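Local coordinates for protein muramidase (Trichobolus zukalii, PDB 6ZMV) that probably cleaves the beta-1,4-glycosidic bonds of bacterial peptidoglycan, acting as a fungal lysozyme of glycoside hydrolase family 25, at residues T47-K51 with A52-R56; H105-S108 with Q109-V113; G195-D198 with R199-A202. One frame throughout, in Å; residues are numbered along the deposited sequence. Where two conformers were deposited one is given.

Interaction 1. Residues T47-K51 with A52-R56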
# COMPACT_ATOMS: atom_id res chain seq x y z
N THR A 47 -2.23 -9.44 -13.71
CA THR A 47 -2.02 -9.77 -15.15
C THR A 47 -2.69 -8.71 -16.01
O THR A 47 -2.11 -8.23 -16.98
CB THR A 47 -2.58 -11.16 -15.42
OG1 THR A 47 -1.90 -12.12 -14.62
CG2 THR A 47 -2.48 -11.51 -16.85
N GLY A 48 -3.94 -8.36 -15.73
CA GLY A 48 -4.66 -7.39 -16.53
C GLY A 48 -3.99 -6.04 -16.48
O GLY A 48 -3.93 -5.32 -17.49
N ALA A 49 -3.54 -5.65 -15.29
CA ALA A 49 -2.85 -4.37 -15.13
C ALA A 49 -1.58 -4.36 -15.95
O ALA A 49 -1.29 -3.33 -16.62
CB ALA A 49 -2.51 -4.09 -13.69
N THR A 50 -0.84 -5.43 -15.92
CA THR A 50 0.43 -5.52 -16.67
C THR A 50 0.18 -5.30 -18.16
O THR A 50 0.85 -4.44 -18.78
CB THR A 50 1.12 -6.88 -16.46
OG1 THR A 50 1.33 -7.08 -15.07
CG2 THR A 50 2.45 -6.94 -17.17
N LYS A 51 -0.78 -6.03 -18.71
CA LYS A 51 -1.03 -5.98 -20.16
C LYS A 51 -1.56 -4.63 -20.58
O LYS A 51 -1.32 -4.21 -21.74
CB LYS A 51 -2.04 -7.08 -20.46
CG LYS A 51 -1.41 -8.47 -20.36
CD LYS A 51 -2.33 -9.62 -20.77
CE LYS A 51 -1.74 -11.01 -20.54
NZ LYS A 51 -2.64 -12.10 -20.99
N ALA A 52 -2.23 -3.91 -19.70
CA ALA A 52 -2.81 -2.58 -19.99
C ALA A 52 -1.76 -1.49 -19.88
O ALA A 52 -2.12 -0.32 -20.17
CB ALA A 52 -3.97 -2.28 -19.07
N GLY A 53 -0.56 -1.78 -19.40
CA GLY A 53 0.52 -0.80 -19.27
C GLY A 53 0.44 -0.02 -17.97
O GLY A 53 1.14 1.02 -17.84
N LEU A 54 -0.28 -0.51 -16.98
CA LEU A 54 -0.26 0.12 -15.63
C LEU A 54 0.94 -0.35 -14.85
O LEU A 54 1.26 -1.56 -14.83
CB LEU A 54 -1.53 -0.24 -14.88
CG LEU A 54 -2.82 0.30 -15.46
CD1 LEU A 54 -4.02 -0.44 -14.87
CD2 LEU A 54 -2.93 1.81 -15.33
N ILE A 55 1.58 0.57 -14.15
CA ILE A 55 2.57 0.20 -13.12
C ILE A 55 1.74 -0.40 -11.99
O ILE A 55 0.60 0.04 -11.78
CB ILE A 55 3.30 1.47 -12.67
CG1 ILE A 55 4.16 1.97 -13.84
CG2 ILE A 55 4.11 1.31 -11.39
CD1 ILE A 55 4.74 3.38 -13.73
N ARG A 56 2.24 -1.40 -11.26
CA ARG A 56 1.36 -2.10 -10.30
C ARG A 56 2.19 -2.69 -9.17
O ARG A 56 3.39 -2.96 -9.33
CB ARG A 56 0.50 -3.19 -10.94
CG ARG A 56 1.23 -4.38 -11.50
CD ARG A 56 1.97 -4.19 -12.77
NE ARG A 56 2.56 -5.41 -13.27
CZ ARG A 56 3.73 -5.94 -12.89
NH1 ARG A 56 4.52 -5.33 -12.02
NH2 ARG A 56 4.13 -7.08 -13.45
O HOH W 1 2.55 -2.58 -17.22
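Leu54 N reaches back to Ala49 O at 3.0 Å and Gly53 N to Thr50 O at 3.1 Å, so helix 42-51 ends in a Schellman motif whose positive phi at Gly53 (85°) is one that glycine adopts easily. Ala52 N still follows the helical pattern, bonding to Gly48 O. Beyond the turn the chain doubles back, and a water donates to both Thr50 O and Leu54 O, bridging the last turn of the helix to the segment that leads into strand 55-61. Arg56 NE donates to Thr50 OG1 at 2.7 Å along a nearly straight path (168°), the hydroxyl lying in the guanidinium plane at its edge; the second bond, from NH2, is weak. CB of Arg56 already points toward the helix, and the bend at chi2 (-74°) lets NE meet the hydroxyl. Thr50 OG1 also bonds to Tyr46 O, while Arg56 NH1 bonds to Thr89 OG1. A methionine in place of Arg56 would probably leave Thr50 OG1 and Thr89 OG1 each without a guanidinium partner. Ala49 CB packs on Leu54 CD1 at 4.1 Å, the small methyl letting the returning chain lie close. Such a helix-to-strand return is characteristic of the alpha/beta barrel of this family.

Interaction 2. Residues H105-S108 with Q109-V113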
# COMPACT_ATOMS: atom_id res chain seq x y z
N HIS A 105 -6.04 -2.81 17.22
CA HIS A 105 -5.93 -4.29 17.21
C HIS A 105 -5.45 -4.86 18.56
O HIS A 105 -4.99 -6.00 18.60
CB HIS A 105 -5.00 -4.77 16.09
CG HIS A 105 -5.46 -4.33 14.73
ND1 HIS A 105 -5.94 -5.22 13.80
CD2 HIS A 105 -5.39 -3.12 14.11
CE1 HIS A 105 -6.17 -4.58 12.68
NE2 HIS A 105 -5.91 -3.29 12.85
N GLY A 106 -5.61 -4.10 19.63
CA GLY A 106 -5.24 -4.53 20.97
C GLY A 106 -3.79 -4.33 21.30
O GLY A 106 -3.36 -4.73 22.39
N LEU A 107 -3.01 -3.72 20.41
CA LEU A 107 -1.57 -3.49 20.67
C LEU A 107 -1.37 -2.12 21.31
O LEU A 107 -1.95 -1.13 20.83
CB LEU A 107 -0.74 -3.63 19.40
CG LEU A 107 -0.45 -5.02 18.84
CD1 LEU A 107 -1.67 -5.76 18.40
CD2 LEU A 107 0.56 -5.02 17.73
N SER A 108 -0.39 -2.03 22.19
CA SER A 108 0.13 -0.74 22.65
C SER A 108 0.82 -0.00 21.49
O SER A 108 1.13 -0.61 20.44
CB SER A 108 1.09 -0.89 23.80
OG SER A 108 2.32 -1.47 23.35
N GLN A 109 1.07 1.28 21.69
CA GLN A 109 1.77 2.04 20.63
C GLN A 109 3.16 1.42 20.40
O GLN A 109 3.60 1.30 19.26
CB GLN A 109 1.91 3.51 21.03
CG GLN A 109 0.58 4.23 21.05
CD GLN A 109 0.67 5.63 21.60
OE1 GLN A 109 1.59 5.97 22.34
NE2 GLN A 109 -0.28 6.46 21.22
N THR A 110 3.89 1.08 21.46
CA THR A 110 5.25 0.54 21.25
C THR A 110 5.14 -0.85 20.60
O THR A 110 5.91 -1.12 19.70
CB THR A 110 6.03 0.50 22.57
OG1 THR A 110 5.09 0.04 23.54
CG2 THR A 110 6.60 1.85 22.93
N ALA A 111 4.20 -1.70 20.99
CA ALA A 111 4.00 -3.00 20.34
C ALA A 111 3.65 -2.82 18.87
O ALA A 111 4.16 -3.57 18.05
CB ALA A 111 2.93 -3.81 21.03
N MET A 112 2.83 -1.82 18.55
CA MET A 112 2.47 -1.60 17.14
C MET A 112 3.72 -1.16 16.35
O MET A 112 3.91 -1.61 15.22
CB MET A 112 1.36 -0.55 17.02
CG MET A 112 0.91 -0.36 15.62
SD MET A 112 0.10 -1.83 14.89
CE MET A 112 -1.49 -1.71 15.65
N VAL A 113 4.49 -0.23 16.88
CA VAL A 113 5.72 0.19 16.17
C VAL A 113 6.64 -1.01 16.00
O VAL A 113 7.21 -1.16 14.91
CB VAL A 113 6.38 1.35 16.94
CG1 VAL A 113 7.75 1.66 16.36
CG2 VAL A 113 5.52 2.61 16.85
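Ser108 OG accepts from Ala111 N at 3.0 Å with an N-H...O angle of 164°, and the carbonyl O of Ser108 takes the N-H of Met112 at 2.8 Å. A short hydroxyl side chain suits this place because, with chi1 at 71°, OG sits between the backbone N and carbonyl carbon and reaches an amide of the first turn. Just ahead of the serine, Leu107 leans back on the same turn: its CB meets Ala111 CB at 4.0 Å, and its CD2 comes within 3.9 Å of Ala111 O. The methyl of Ala111 thus lies near both the capping hydroxyl and the leucine. Met112, bent at chi2 and chi3, brings CE back to 4.3 Å from Leu107 CB. This pairing of the residue before the N-cap with the one four places after it is a hydrophobic staple beside the cap, and together they open helix 109-127, one of the helices packed round the barrel. The same methionine methyl stands 4.4 Å from CD2 of the His105 ring; the unbranched, flexible thioether suits this bent path. Farther out, His105 NE2 is bonded to Glu97 O, which helps to hold the imidazole, and both His105 and Leu107 touch Pro64. Gln109 NE2 bonds to Glu142 O, and Met112 packs on Trp139 of helix 137-144.

Interaction 3. Residues G195-D198 with R199-A202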
# COMPACT_ATOMS: atom_id res chain seq x y z
N GLY A 195 3.86 13.86 -7.69
CA GLY A 195 4.87 14.12 -8.71
C GLY A 195 4.49 13.58 -10.07
O GLY A 195 3.35 13.21 -10.31
N SER A 196 5.45 13.61 -10.94
CA SER A 196 5.20 13.34 -12.38
C SER A 196 5.33 11.83 -12.70
O SER A 196 5.81 11.06 -11.87
CB SER A 196 6.21 14.10 -13.23
OG SER A 196 7.48 13.49 -13.16
N LEU A 197 4.91 11.44 -13.91
CA LEU A 197 5.04 10.04 -14.30
C LEU A 197 6.53 9.62 -14.30
O LEU A 197 6.83 8.49 -13.93
CB LEU A 197 4.43 9.85 -15.68
CG LEU A 197 4.45 8.42 -16.21
CD1 LEU A 197 3.83 7.40 -15.24
CD2 LEU A 197 3.76 8.36 -17.55
N ASP A 198 7.43 10.52 -14.65
CA ASP A 198 8.86 10.14 -14.62
C ASP A 198 9.25 9.85 -13.16
O ASP A 198 10.03 8.90 -12.88
CB ASP A 198 9.74 11.25 -15.22
CG ASP A 198 9.57 11.39 -16.71
OD1 ASP A 198 9.55 10.36 -17.42
OD2 ASP A 198 9.42 12.54 -17.14
N ARG A 199 8.76 10.68 -12.22
CA ARG A 199 9.10 10.45 -10.80
C ARG A 199 8.50 9.11 -10.32
O ARG A 199 9.11 8.35 -9.57
CB ARG A 199 8.67 11.63 -9.96
CG ARG A 199 9.25 11.57 -8.56
CD ARG A 199 8.59 12.54 -7.60
NE ARG A 199 9.06 13.88 -7.65
CZ ARG A 199 10.14 14.38 -6.97
NH1 ARG A 199 11.02 13.62 -6.40
NH2 ARG A 199 10.38 15.63 -7.02
N LEU A 200 7.30 8.78 -10.77
CA LEU A 200 6.65 7.49 -10.44
C LEU A 200 7.46 6.32 -11.01
O LEU A 200 7.66 5.32 -10.34
CB LEU A 200 5.22 7.51 -10.95
CG LEU A 200 4.49 6.18 -10.86
CD1 LEU A 200 4.38 5.68 -9.40
CD2 LEU A 200 3.13 6.30 -11.45
N LYS A 201 7.91 6.42 -12.24
CA LYS A 201 8.76 5.38 -12.86
C LYS A 201 10.04 5.17 -12.04
O LYS A 201 10.47 4.03 -11.87
CB LYS A 201 9.08 5.73 -14.29
CG LYS A 201 7.92 5.57 -15.25
CD LYS A 201 8.16 6.09 -16.64
CE LYS A 201 7.00 5.77 -17.56
NZ LYS A 201 7.24 6.38 -18.88
N ALA A 202 10.61 6.26 -11.53
CA ALA A 202 11.80 6.18 -10.67
C ALA A 202 11.47 5.46 -9.37
O ALA A 202 12.24 4.65 -8.89
CB ALA A 202 12.37 7.54 -10.43
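Ser196 and Arg199 meet through a capping bond: Arg199 N donates to Ser196 OG at 3.2 Å with an N-H...O angle of 162°. Serine suits this N-cap because its hydroxyl, placed by a chi1 of 74°, can take an amide that has no preceding turn to bond to. Backbone bonds then carry the first turn of helix 197-205. Leu200 N meets Ser196 O in the carbonyl plane at 2.9 Å, Lys201 N meets Leu197 O at the same length, and Ala202 N joins Asp198 O.

Van der Waals contacts follow. Leu197 CD1 touches Leu200 CD2 at 4.0 Å as the two chains cross obliquely, and Leu200 goes on to pack against Phe193. The extended Lys201 chain crosses Leu197 at an angle: its CG lies 3.4 Å from Leu197 O and its CE 3.9 Å from Leu197 CG, so the lysine contributes methylenes here. Before the cap, the CD of Arg199 approaches Gly195 CA at 4.2 Å; glycine suits this place, since its backbone angles leave a CB no good position and that CD lies close by.

Charged groups come close without pairing. Asp198 OD1 and Lys201 NZ are 4.8 Å apart, an attraction that is probably modest. The negative charge of Asp198 in the first turn probably also interacts favourably with the helix dipole, so that hydroxyl cap and acidic residue together suit this helix start.

From the N terminus the three contacts follow in series, and none encloses or crosses another. Each closes a short local turn: interaction 1 ends helix 42-51 and leads into strand 55-61, interaction 2 leads from the loop after strand 93-95 into helix 109-127, and interaction 3 starts helix 197-205 after strand 189-193. Interactions 1 and 3 touch, although far apart in sequence: Ile55 CD1 packs 4.0 Å from Leu200 CG, so the C-terminal helix covers the start of strand 55-61. Interaction 2 lies across the chain's centre from both, its centre about 36 Å from that of interaction 1 and about 34 Å from that of interaction 3.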